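PDB 6LBK: Poly(A) RNA polymerase GLD2 from Rattus norvegicus, which probably extends the 3' ends of selected cytoplasmic RNAs with successive AMP units taken from ATP, using magnesium or manganese ions. Local coordinates for residues L137-F142 with P153-A158; Q81-L86 with S147-R152; V163-K168 with V172-N177; F94-S99 with R185-L190. The protein carries 1 engineered substitution. One frame throughout, in Å; residues are numbered along the deposited sequence.

All four contacts lie in the palm domain and reach its five-stranded mixed sheet. Contacts 1 and 2 share strand 150-156, one edge of that sheet, set against helices 128-144 and 67-85, and their centres are about 11 Å apart. Contact 3 is the hairpin of strands 162-167 and 172-178, centre to centre about 10 Å from each of them. Between centres, contact 4, at the other edge strand 91-96, lies about 16 Å from contact 3 and about 22 Å from the other two. Along the chain, contacts 1 and 2 interlock, whereas contacts 1 and 3 are nested within the loop that contact 4 closes. Contacts 3 and 4 approach the probable metal-binding aspartates.

Contact 1 (L137-F142 with P153-A158); sequences LVHKHF and PQLIRA
His139 reaches from helix 128-144 to strand 150-156 and meets two strand residues in different ways, Pro153 at the rim of its imidazole and Leu155 over a face. Its side chain stands nearly perpendicular to that of Pro153, and the ring edge carries the polar link: NE2 of His139 donates to Pro153 O over 2.9 Å. The acceptor lies only 2° out of the imidazole plane. From the carbonyl's standpoint the approach is quite different, because NE2 stands 72° out of the carbonyl plane, above the peptide group and not on a lone pair. With CG anti to the backbone N (chi1 175°), the imidazole is carried across to the strand. Leu155 then lays its branch point over the ring, CG being 4.2 Å from the His139 ring centroid, a CH-pi contact. Beside this, CB of Phe142 rests 4.0 Å from CB of Pro153. The Phe142 ring itself turns off toward the sheet, where it meets Phe165 edge-to-face and touches Leu80 of helix 67-85. The segment axes run almost antiparallel and approach to 8.5 Å, so helix 128-144 packs against an edge strand of the palm sheet. As NE2 is the donor, it must carry a hydrogen. The N-H is well aimed at the oxygen, yet it arrives over the carbonyl's face, so the bond is probably less favourable than one directed at a lone pair.

Contact 2 (Q81-L86 with S147-R152); sequences QREIQL and SGYIER
The phenol ring of Tyr149 meets Glu83 at its edge: carboxylate oxygen OE1 lies close to the ring plane, next to the hydroxyl, while the carboxylate itself is turned 45° from the ring. Neither ring face is used by the other segment; elsewhere the Tyr149 side chain touches Gln79 and Leu80 of helix 67-85, and Val169. This pairing ties the C-terminal part of that helix to the chain just before strand 150-156, an edge strand of the palm sheet, on the side where helices 67-85 and 128-144 pack. The two side chains come from opposite directions and together span the distance between the backbones, whose nearest CA atoms, those of Glu83 and Ile150, are 11.7 Å apart. Tyr149 takes a chi1 of 65°, with CG between its backbone N and carbonyl carbon, which sends the ring toward the helix. Glu83 answers with a side chain bent at its second torsion (99°), bringing CD within 3.3 Å of Tyr149 OH. The hydroxyl donates to OE1; the modelled separation of 2.4 Å is very short, so the exact length is doubtful although the pairing is evident. OE1 also accepts from Gln79 NE2, so this oxygen appears to take two donors. The contact buries little, 75 Å² in all, and is a single polar link at the surface. Nearby, Ile150 packs on Leu80 and Phe142. Behind the hydroxyl, the ring carbon CZ of Tyr149 lies 3.5 Å from Glu83 OE1.

Contact 3 (V163-K168 with V172-N177); sequences VKFRDK and VEFALN. Engineered in segment 172-177: Ala175 (natural residue Asp).
Val163 and Leu176 exchange two backbone hydrogen bonds, Val163 N to Leu176 O and Leu176 N to Val163 O, each 2.9 Å. Two residues on, the pattern repeats: Phe174 N reaches Phe165 O at 2.8 Å, and Phe165 N returns to Phe174 O at 3.0 Å. Asp167 N also donates to Val172 O, though the return bond is weak. Lys164-Ala175 and Arg166-Glu173 are the non-hydrogen-bonded pairs. The result is an antiparallel beta hairpin within the palm sheet, whose second strand adjoins strand 110-116. On the face bearing Glu173 and Ala175, the Glu173 side chain comes within about 3 Å of that of Asp109 and the Ala175 side chain within about 4 Å of that of Asp111, both probable magnesium ligands. Ala175 is an engineered replacement of the natural Asp, so the deposited chain lacks a carboxylate beside this probable metal site. Glu173 crosses Arg166 at about a right angle and lays OE2 along its CB and CG, but their charged ends do not meet; Arg166 NE instead forms a salt bridge with Glu151. The other face carries Phe165 and Phe174. A chi1 of 64° brings the Phe165 ring over to the neighbouring strand, where Phe174 CB sits above its face, 3.6 Å from the ring centroid. The ring planes are nearly parallel (23°) but displaced, so they hardly overlap. An alanine in place of Phe165 would probably open a gap beneath Phe174 CB and deprive Phe142 of its edge-to-face partner. Leu176 CB lies at the Phe165 ring edge, and Asp167 CB at that of Phe174.

Contact 4 (F94-S99 with R185-L190); sequences FLVGSS and RNTFLL
The Val96-Gly97-Ser98 sequence at the end region of strand 91-96 of the palm matches the hydrophobic-Gly-Gly/Ser signature of the nucleotidyltransferase fold, and Thr187 of helix 182-194 secures it. Gly97 N donates to Thr187 OG1 at 2.8 Å, and the bond is nearly straight, with an N-H...O angle of 170°. Gly97 has a positive phi (82°), so the backbone takes here a conformation readily available to a residue without a side chain. The threonine hydroxyl is placed by its first torsion of -74°, anti to the carbonyl carbon, which also lets OG1 hydrogen-bond to Gly183 O one turn back in the helix. The hydroxyl therefore joins the helix backbone to that of Gly97. It also lies close over Val96, 3.4 Å from CA and 3.5 Å from CB of that residue, and the two side chains cross at about a right angle. Val96 in turn touches Asp111, a probable ligand of the catalytic magnesium, so this buried junction borders the probable metal site through Val96. A valine in place of Thr187 would probably leave the Gly97 N-H without its acceptor and Gly183 O without this hydroxyl partner. The methyl branch of Thr187 is engaged within its own helix: CG2 stands 4.0 Å above the plane of the Phe188 ring, over its centre.

Contact 1 (L137-F142 with P153-A158)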
# COMPACT_ATOMS: atom_id res chain seq x y z
N LEU A 137 -12.50 -8.86 -22.10
CA LEU A 137 -11.76 -9.17 -23.33
C LEU A 137 -10.31 -9.55 -23.03
O LEU A 137 -9.78 -10.53 -23.58
CB LEU A 137 -11.80 -7.99 -24.31
CG LEU A 137 -12.81 -8.14 -25.46
CD1 LEU A 137 -12.93 -6.85 -26.27
CD2 LEU A 137 -12.43 -9.30 -26.37
N VAL A 138 -9.64 -8.76 -22.20
CA VAL A 138 -8.28 -9.09 -21.81
C VAL A 138 -8.25 -10.48 -21.18
O VAL A 138 -7.32 -11.26 -21.41
CB VAL A 138 -7.72 -8.03 -20.85
CG1 VAL A 138 -6.37 -8.48 -20.31
CG2 VAL A 138 -7.61 -6.67 -21.54
N HIS A 139 -9.27 -10.79 -20.38
CA HIS A 139 -9.27 -12.07 -19.67
C HIS A 139 -9.40 -13.23 -20.64
O HIS A 139 -8.64 -14.20 -20.57
CB HIS A 139 -10.40 -12.08 -18.64
CG HIS A 139 -10.56 -13.39 -17.94
ND1 HIS A 139 -11.72 -14.13 -18.00
CD2 HIS A 139 -9.70 -14.11 -17.18
CE1 HIS A 139 -11.58 -15.24 -17.30
NE2 HIS A 139 -10.36 -15.26 -16.80
N LYS A 140 -10.36 -13.14 -21.56
CA LYS A 140 -10.51 -14.15 -22.60
C LYS A 140 -9.22 -14.29 -23.42
O LYS A 140 -8.88 -15.39 -23.86
CB LYS A 140 -11.71 -13.82 -23.48
CG LYS A 140 -12.37 -15.03 -24.14
CD LYS A 140 -13.06 -15.89 -23.08
CE LYS A 140 -14.04 -15.07 -22.23
NZ LYS A 140 -15.03 -15.91 -21.50
N HIS A 141 -8.50 -13.18 -23.63
CA HIS A 141 -7.21 -13.24 -24.30
C HIS A 141 -6.22 -14.08 -23.49
O HIS A 141 -5.53 -14.95 -24.02
CB HIS A 141 -6.69 -11.81 -24.51
CG HIS A 141 -5.49 -11.70 -25.40
ND1 HIS A 141 -5.56 -11.78 -26.78
CD2 HIS A 141 -4.18 -11.46 -25.11
CE1 HIS A 141 -4.35 -11.63 -27.29
NE2 HIS A 141 -3.50 -11.43 -26.30
N PHE A 142 -6.16 -13.83 -22.18
CA PHE A 142 -5.24 -14.59 -21.33
C PHE A 142 -5.60 -16.07 -21.31
O PHE A 142 -4.71 -16.94 -21.28
CB PHE A 142 -5.26 -14.03 -19.90
CG PHE A 142 -4.55 -12.70 -19.75
CD1 PHE A 142 -4.17 -11.96 -20.86
CD2 PHE A 142 -4.28 -12.19 -18.49
CE1 PHE A 142 -3.51 -10.75 -20.71
CE2 PHE A 142 -3.63 -10.99 -18.34
CZ PHE A 142 -3.24 -10.26 -19.46
N PRO A 153 -6.09 -17.56 -15.05
CA PRO A 153 -6.62 -16.19 -15.01
C PRO A 153 -8.08 -16.21 -14.57
O PRO A 153 -8.88 -17.00 -15.08
CB PRO A 153 -6.48 -15.71 -16.45
CG PRO A 153 -6.54 -16.95 -17.26
CD PRO A 153 -5.94 -18.05 -16.43
N GLN A 154 -8.42 -15.34 -13.62
CA GLN A 154 -9.76 -15.33 -13.07
C GLN A 154 -10.21 -13.90 -12.89
O GLN A 154 -9.44 -13.06 -12.43
CB GLN A 154 -9.81 -16.08 -11.73
CG GLN A 154 -11.08 -15.88 -10.94
CD GLN A 154 -11.14 -16.78 -9.71
OE1 GLN A 154 -10.11 -17.29 -9.27
NE2 GLN A 154 -12.33 -16.93 -9.13
N LEU A 155 -11.47 -13.62 -13.21
CA LEU A 155 -12.06 -12.33 -12.90
C LEU A 155 -12.50 -12.34 -11.44
O LEU A 155 -13.45 -13.03 -11.07
CB LEU A 155 -13.24 -12.02 -13.80
CG LEU A 155 -13.03 -11.61 -15.24
CD1 LEU A 155 -14.28 -11.98 -16.03
CD2 LEU A 155 -12.80 -10.12 -15.29
N ILE A 156 -11.84 -11.54 -10.62
CA ILE A 156 -12.26 -11.34 -9.24
C ILE A 156 -13.15 -10.11 -9.17
O ILE A 156 -12.82 -9.04 -9.70
CB ILE A 156 -11.05 -11.23 -8.30
CG1 ILE A 156 -10.25 -12.54 -8.32
CG2 ILE A 156 -11.50 -10.92 -6.87
CD1 ILE A 156 -9.42 -12.77 -7.07
N ARG A 157 -14.28 -10.28 -8.50
CA ARG A 157 -15.35 -9.30 -8.46
C ARG A 157 -15.21 -8.47 -7.20
O ARG A 157 -15.29 -8.99 -6.08
CB ARG A 157 -16.69 -10.03 -8.49
CG ARG A 157 -16.86 -10.82 -9.77
CD ARG A 157 -18.00 -11.81 -9.67
NE ARG A 157 -18.13 -12.58 -10.91
CZ ARG A 157 -18.82 -13.72 -11.01
NH1 ARG A 157 -19.43 -14.22 -9.94
NH2 ARG A 157 -18.89 -14.35 -12.17
N ALA A 158 -14.98 -7.18 -7.38
CA ALA A 158 -14.82 -6.22 -6.30
C ALA A 158 -15.14 -4.85 -6.86
O ALA A 158 -15.48 -4.71 -8.05
CB ALA A 158 -13.40 -6.27 -5.72

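Contact 2 (Q81-L86 with S147-R152)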
# COMPACT_ATOMS: atom_id res chain seq x y z
N GLN A 81 1.97 -5.83 -22.04
CA GLN A 81 1.54 -4.66 -22.78
C GLN A 81 1.59 -4.93 -24.28
O GLN A 81 0.63 -4.70 -25.01
CB GLN A 81 2.41 -3.47 -22.46
CG GLN A 81 1.96 -2.29 -23.24
CD GLN A 81 2.77 -1.10 -22.91
OE1 GLN A 81 2.70 -0.59 -21.78
NE2 GLN A 81 3.57 -0.65 -23.87
N ARG A 82 2.74 -5.41 -24.74
CA ARG A 82 2.87 -5.84 -26.12
C ARG A 82 1.73 -6.77 -26.49
O ARG A 82 1.11 -6.63 -27.55
CB ARG A 82 4.23 -6.52 -26.25
CG ARG A 82 4.72 -6.79 -27.59
CD ARG A 82 6.12 -7.21 -27.39
NE ARG A 82 6.31 -8.66 -27.31
CZ ARG A 82 6.63 -9.42 -28.36
NH1 ARG A 82 6.81 -10.72 -28.19
NH2 ARG A 82 6.76 -8.87 -29.57
N GLU A 83 1.45 -7.74 -25.62
CA GLU A 83 0.44 -8.74 -25.94
C GLU A 83 -0.97 -8.11 -26.00
O GLU A 83 -1.74 -8.40 -26.92
CB GLU A 83 0.54 -9.86 -24.90
CG GLU A 83 0.04 -11.23 -25.36
CD GLU A 83 1.12 -12.24 -25.83
OE1 GLU A 83 2.16 -12.45 -25.17
OE2 GLU A 83 0.89 -12.88 -26.86
N ILE A 84 -1.29 -7.22 -25.06
CA ILE A 84 -2.60 -6.57 -24.97
C ILE A 84 -2.80 -5.63 -26.14
O ILE A 84 -3.93 -5.41 -26.59
CB ILE A 84 -2.74 -5.82 -23.62
CG1 ILE A 84 -3.02 -6.80 -22.48
CG2 ILE A 84 -3.83 -4.75 -23.67
CD1 ILE A 84 -2.85 -6.18 -21.07
N GLN A 85 -1.71 -5.08 -26.67
CA GLN A 85 -1.81 -4.11 -27.74
C GLN A 85 -2.31 -4.73 -29.02
O GLN A 85 -2.77 -3.99 -29.91
CB GLN A 85 -0.46 -3.43 -27.94
CG GLN A 85 -0.39 -2.14 -27.12
CD GLN A 85 0.99 -1.54 -27.00
OE1 GLN A 85 1.98 -2.12 -27.44
NE2 GLN A 85 1.05 -0.35 -26.42
N LEU A 86 -2.25 -6.05 -29.16
CA LEU A 86 -2.95 -6.67 -30.27
C LEU A 86 -4.44 -6.40 -30.19
O LEU A 86 -5.11 -6.24 -31.22
CB LEU A 86 -2.69 -8.17 -30.30
CG LEU A 86 -1.22 -8.54 -30.46
CD1 LEU A 86 -1.10 -10.05 -30.60
CD2 LEU A 86 -0.57 -7.82 -31.64
N SER A 147 -2.35 -18.81 -22.70
CA SER A 147 -2.31 -19.92 -21.76
C SER A 147 -0.94 -20.58 -21.63
O SER A 147 -0.73 -21.34 -20.67
CB SER A 147 -3.34 -20.96 -22.16
OG SER A 147 -2.97 -21.59 -23.37
N GLY A 148 0.01 -20.32 -22.54
CA GLY A 148 1.31 -20.96 -22.45
C GLY A 148 2.16 -20.49 -21.28
O GLY A 148 3.00 -21.25 -20.77
N TYR A 149 1.96 -19.26 -20.82
CA TYR A 149 2.79 -18.75 -19.73
C TYR A 149 1.98 -17.93 -18.73
O TYR A 149 2.58 -17.22 -17.90
CB TYR A 149 3.93 -17.91 -20.30
CG TYR A 149 3.48 -16.66 -21.00
CD1 TYR A 149 3.05 -16.69 -22.32
CD2 TYR A 149 3.49 -15.43 -20.35
CE1 TYR A 149 2.65 -15.54 -22.97
CE2 TYR A 149 3.09 -14.28 -20.98
CZ TYR A 149 2.68 -14.34 -22.29
OH TYR A 149 2.29 -13.18 -22.92
N ILE A 150 0.66 -17.98 -18.79
CA ILE A 150 -0.21 -17.23 -17.91
C ILE A 150 -1.19 -18.23 -17.29
O ILE A 150 -2.09 -18.72 -17.97
CB ILE A 150 -0.94 -16.12 -18.67
CG1 ILE A 150 0.05 -15.02 -19.02
CG2 ILE A 150 -2.05 -15.51 -17.86
CD1 ILE A 150 -0.63 -13.81 -19.55
N GLU A 151 -0.99 -18.54 -16.00
CA GLU A 151 -1.74 -19.58 -15.31
C GLU A 151 -2.98 -19.04 -14.65
O GLU A 151 -2.96 -17.94 -14.07
CB GLU A 151 -0.89 -20.29 -14.25
CG GLU A 151 -0.12 -21.48 -14.74
CD GLU A 151 0.51 -22.28 -13.61
OE1 GLU A 151 0.29 -21.93 -12.42
OE2 GLU A 151 1.22 -23.27 -13.90
N ARG A 152 -4.06 -19.81 -14.72
CA ARG A 152 -5.29 -19.63 -13.94
C ARG A 152 -5.78 -18.17 -13.90
O ARG A 152 -5.92 -17.61 -12.81
CB ARG A 152 -5.07 -20.16 -12.53
CG ARG A 152 -4.85 -21.66 -12.44
CD ARG A 152 -4.70 -22.08 -10.98
NE ARG A 152 -4.71 -23.53 -10.81
CZ ARG A 152 -4.67 -24.15 -9.63
NH1 ARG A 152 -4.62 -23.45 -8.51
NH2 ARG A 152 -4.69 -25.47 -9.58

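Contact 3 (V163-K168 with V172-N177)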
# COMPACT_ATOMS: atom_id res chain seq x y z
N VAL A 163 -8.50 -8.89 -12.97
CA VAL A 163 -8.08 -10.19 -13.50
C VAL A 163 -6.87 -10.59 -12.67
O VAL A 163 -5.86 -9.89 -12.64
CB VAL A 163 -7.73 -10.14 -14.99
CG1 VAL A 163 -6.92 -11.37 -15.37
CG2 VAL A 163 -8.97 -10.09 -15.86
N LYS A 164 -6.99 -11.72 -11.98
CA LYS A 164 -5.89 -12.26 -11.20
C LYS A 164 -5.24 -13.37 -12.00
O LYS A 164 -5.93 -14.20 -12.61
CB LYS A 164 -6.37 -12.81 -9.86
CG LYS A 164 -6.36 -11.82 -8.73
CD LYS A 164 -6.01 -12.53 -7.45
CE LYS A 164 -5.94 -11.55 -6.31
NZ LYS A 164 -5.94 -12.26 -5.00
N PHE A 165 -3.92 -13.39 -11.99
CA PHE A 165 -3.27 -14.43 -12.77
C PHE A 165 -1.89 -14.67 -12.20
O PHE A 165 -1.35 -13.84 -11.48
CB PHE A 165 -3.18 -14.05 -14.28
CG PHE A 165 -2.34 -12.82 -14.59
CD1 PHE A 165 -1.00 -12.95 -14.92
CD2 PHE A 165 -2.92 -11.57 -14.65
CE1 PHE A 165 -0.23 -11.81 -15.25
CE2 PHE A 165 -2.16 -10.44 -14.98
CZ PHE A 165 -0.82 -10.57 -15.28
N ARG A 166 -1.30 -15.80 -12.58
CA ARG A 166 0.04 -16.16 -12.16
C ARG A 166 0.91 -16.26 -13.40
O ARG A 166 0.60 -17.02 -14.31
CB ARG A 166 0.04 -17.47 -11.38
CG ARG A 166 1.26 -17.73 -10.51
CD ARG A 166 1.14 -19.11 -9.85
NE ARG A 166 2.05 -20.09 -10.44
CZ ARG A 166 3.21 -20.44 -9.90
NH1 ARG A 166 3.61 -19.90 -8.75
NH2 ARG A 166 3.98 -21.33 -10.51
N ASP A 167 1.99 -15.48 -13.43
CA ASP A 167 2.99 -15.57 -14.47
C ASP A 167 3.89 -16.76 -14.18
O ASP A 167 4.54 -16.81 -13.12
CB ASP A 167 3.80 -14.28 -14.55
CG ASP A 167 4.99 -14.37 -15.51
OD1 ASP A 167 4.85 -14.79 -16.69
OD2 ASP A 167 6.12 -14.05 -15.05
N LYS A 168 3.88 -17.73 -15.10
CA LYS A 168 4.73 -18.92 -15.00
C LYS A 168 6.19 -18.60 -15.26
O LYS A 168 7.06 -19.41 -14.93
CB LYS A 168 4.30 -19.96 -16.02
CG LYS A 168 3.01 -20.66 -15.74
CD LYS A 168 2.47 -21.29 -17.03
CE LYS A 168 3.47 -22.28 -17.61
NZ LYS A 168 3.62 -23.45 -16.68
N VAL A 172 5.03 -15.37 -10.43
CA VAL A 172 4.54 -14.26 -9.60
C VAL A 172 3.06 -14.03 -9.86
O VAL A 172 2.59 -14.10 -11.00
CB VAL A 172 5.35 -12.95 -9.82
CG1 VAL A 172 4.56 -11.72 -9.42
CG2 VAL A 172 6.64 -12.97 -9.03
N GLU A 173 2.32 -13.76 -8.78
CA GLU A 173 0.90 -13.44 -8.87
C GLU A 173 0.69 -11.96 -9.19
O GLU A 173 1.38 -11.09 -8.65
CB GLU A 173 0.21 -13.79 -7.55
CG GLU A 173 -1.30 -13.78 -7.61
CD GLU A 173 -1.87 -15.10 -8.10
OE1 GLU A 173 -3.08 -15.14 -8.44
OE2 GLU A 173 -1.12 -16.11 -8.15
N PHE A 174 -0.26 -11.69 -10.08
CA PHE A 174 -0.55 -10.36 -10.58
C PHE A 174 -2.04 -10.10 -10.49
O PHE A 174 -2.87 -11.02 -10.57
CB PHE A 174 -0.13 -10.18 -12.06
CG PHE A 174 1.33 -9.92 -12.26
CD1 PHE A 174 1.85 -8.66 -12.01
CD2 PHE A 174 2.16 -10.91 -12.72
CE1 PHE A 174 3.20 -8.40 -12.21
CE2 PHE A 174 3.50 -10.67 -12.92
CZ PHE A 174 4.03 -9.41 -12.65
N ALA A 175 -2.37 -8.82 -10.38
CA ALA A 175 -3.73 -8.31 -10.41
C ALA A 175 -3.77 -7.16 -11.40
O ALA A 175 -3.07 -6.16 -11.22
CB ALA A 175 -4.14 -7.84 -9.01
N LEU A 176 -4.58 -7.29 -12.44
CA LEU A 176 -4.69 -6.30 -13.49
C LEU A 176 -6.08 -5.68 -13.43
O LEU A 176 -7.07 -6.41 -13.36
CB LEU A 176 -4.43 -6.94 -14.87
CG LEU A 176 -4.44 -6.01 -16.08
CD1 LEU A 176 -3.47 -6.54 -17.11
CD2 LEU A 176 -5.83 -5.91 -16.69
N ASN A 177 -6.14 -4.35 -13.45
CA ASN A 177 -7.42 -3.66 -13.56
C ASN A 177 -7.38 -2.78 -14.80
O ASN A 177 -6.34 -2.60 -15.42
CB ASN A 177 -7.73 -2.83 -12.30
CG ASN A 177 -6.84 -1.62 -12.16
OD1 ASN A 177 -6.94 -0.66 -12.93
ND2 ASN A 177 -5.97 -1.65 -11.15

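Contact 4 (F94-S99 with R185-L190)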
# COMPACT_ATOMS: atom_id res chain seq x y z
N PHE A 94 0.65 -0.23 -16.88
CA PHE A 94 1.46 0.40 -15.84
C PHE A 94 1.62 -0.52 -14.64
O PHE A 94 0.63 -1.04 -14.12
CB PHE A 94 0.82 1.70 -15.36
CG PHE A 94 0.97 2.82 -16.32
CD1 PHE A 94 0.16 2.93 -17.43
CD2 PHE A 94 1.90 3.81 -16.08
CE1 PHE A 94 0.29 4.00 -18.30
CE2 PHE A 94 2.05 4.88 -16.95
CZ PHE A 94 1.25 4.98 -18.06
N LEU A 95 2.86 -0.66 -14.16
CA LEU A 95 3.04 -1.22 -12.82
C LEU A 95 2.62 -0.18 -11.80
O LEU A 95 2.96 1.00 -11.94
CB LEU A 95 4.49 -1.62 -12.57
CG LEU A 95 4.77 -3.13 -12.62
CD1 LEU A 95 6.22 -3.45 -12.30
CD2 LEU A 95 3.85 -3.86 -11.68
N VAL A 96 1.85 -0.61 -10.80
CA VAL A 96 1.32 0.25 -9.75
C VAL A 96 1.39 -0.49 -8.41
O VAL A 96 1.59 -1.71 -8.35
CB VAL A 96 -0.14 0.66 -10.06
CG1 VAL A 96 -0.19 1.51 -11.31
CG2 VAL A 96 -1.01 -0.59 -10.26
N GLY A 97 1.24 0.25 -7.31
CA GLY A 97 1.14 -0.37 -6.00
C GLY A 97 2.48 -0.76 -5.39
O GLY A 97 3.51 -0.12 -5.62
N SER A 98 2.44 -1.83 -4.58
CA SER A 98 3.63 -2.27 -3.84
C SER A 98 4.83 -2.53 -4.74
O SER A 98 5.98 -2.33 -4.31
CB SER A 98 3.30 -3.51 -3.05
OG SER A 98 2.29 -3.21 -2.10
N SER A 99 4.60 -2.99 -5.98
CA SER A 99 5.72 -3.26 -6.88
C SER A 99 6.54 -2.01 -7.14
O SER A 99 7.77 -2.09 -7.29
CB SER A 99 5.21 -3.86 -8.18
OG SER A 99 4.46 -5.02 -7.88
N ARG A 185 -1.29 7.48 -9.89
CA ARG A 185 -0.91 8.70 -9.18
C ARG A 185 -0.40 8.40 -7.77
O ARG A 185 0.72 8.78 -7.40
CB ARG A 185 -2.08 9.68 -9.13
CG ARG A 185 -2.57 10.07 -10.51
CD ARG A 185 -3.22 11.43 -10.56
NE ARG A 185 -3.49 11.74 -11.95
CZ ARG A 185 -2.61 12.33 -12.76
NH1 ARG A 185 -1.42 12.69 -12.31
NH2 ARG A 185 -2.93 12.56 -14.02
N ASN A 186 -1.18 7.66 -6.99
CA ASN A 186 -0.73 7.49 -5.62
C ASN A 186 0.49 6.59 -5.53
O ASN A 186 1.27 6.76 -4.58
CB ASN A 186 -1.87 6.99 -4.72
CG ASN A 186 -2.48 5.69 -5.19
OD1 ASN A 186 -1.78 4.78 -5.64
ND2 ASN A 186 -3.80 5.59 -5.07
N THR A 187 0.73 5.75 -6.56
CA THR A 187 1.97 4.96 -6.55
C THR A 187 3.17 5.86 -6.34
O THR A 187 4.07 5.55 -5.55
CB THR A 187 2.14 4.14 -7.84
OG1 THR A 187 1.25 3.02 -7.82
CG2 THR A 187 3.56 3.60 -7.92
N PHE A 188 3.19 7.00 -7.04
CA PHE A 188 4.35 7.86 -6.98
C PHE A 188 4.25 8.91 -5.88
O PHE A 188 5.29 9.43 -5.46
CB PHE A 188 4.59 8.48 -8.37
CG PHE A 188 4.89 7.43 -9.38
CD1 PHE A 188 6.11 6.77 -9.35
CD2 PHE A 188 3.93 7.02 -10.28
CE1 PHE A 188 6.39 5.75 -10.22
CE2 PHE A 188 4.20 6.00 -11.19
CZ PHE A 188 5.43 5.36 -11.16
N LEU A 189 3.04 9.16 -5.37
CA LEU A 189 2.94 9.87 -4.10
C LEU A 189 3.61 9.05 -3.01
O LEU A 189 4.60 9.48 -2.41
CB LEU A 189 1.48 10.12 -3.76
CG LEU A 189 1.15 10.68 -2.39
CD1 LEU A 189 1.73 12.07 -2.32
CD2 LEU A 189 -0.34 10.71 -2.32
N LEU A 190 3.15 7.81 -2.85
CA LEU A 190 3.64 6.91 -1.82
C LEU A 190 5.12 6.63 -1.99
O LEU A 190 5.89 6.65 -1.01
CB LEU A 190 2.87 5.59 -1.88
CG LEU A 190 1.73 5.41 -0.87
CD1 LEU A 190 0.68 6.52 -0.93
CD2 LEU A 190 1.12 4.01 -1.03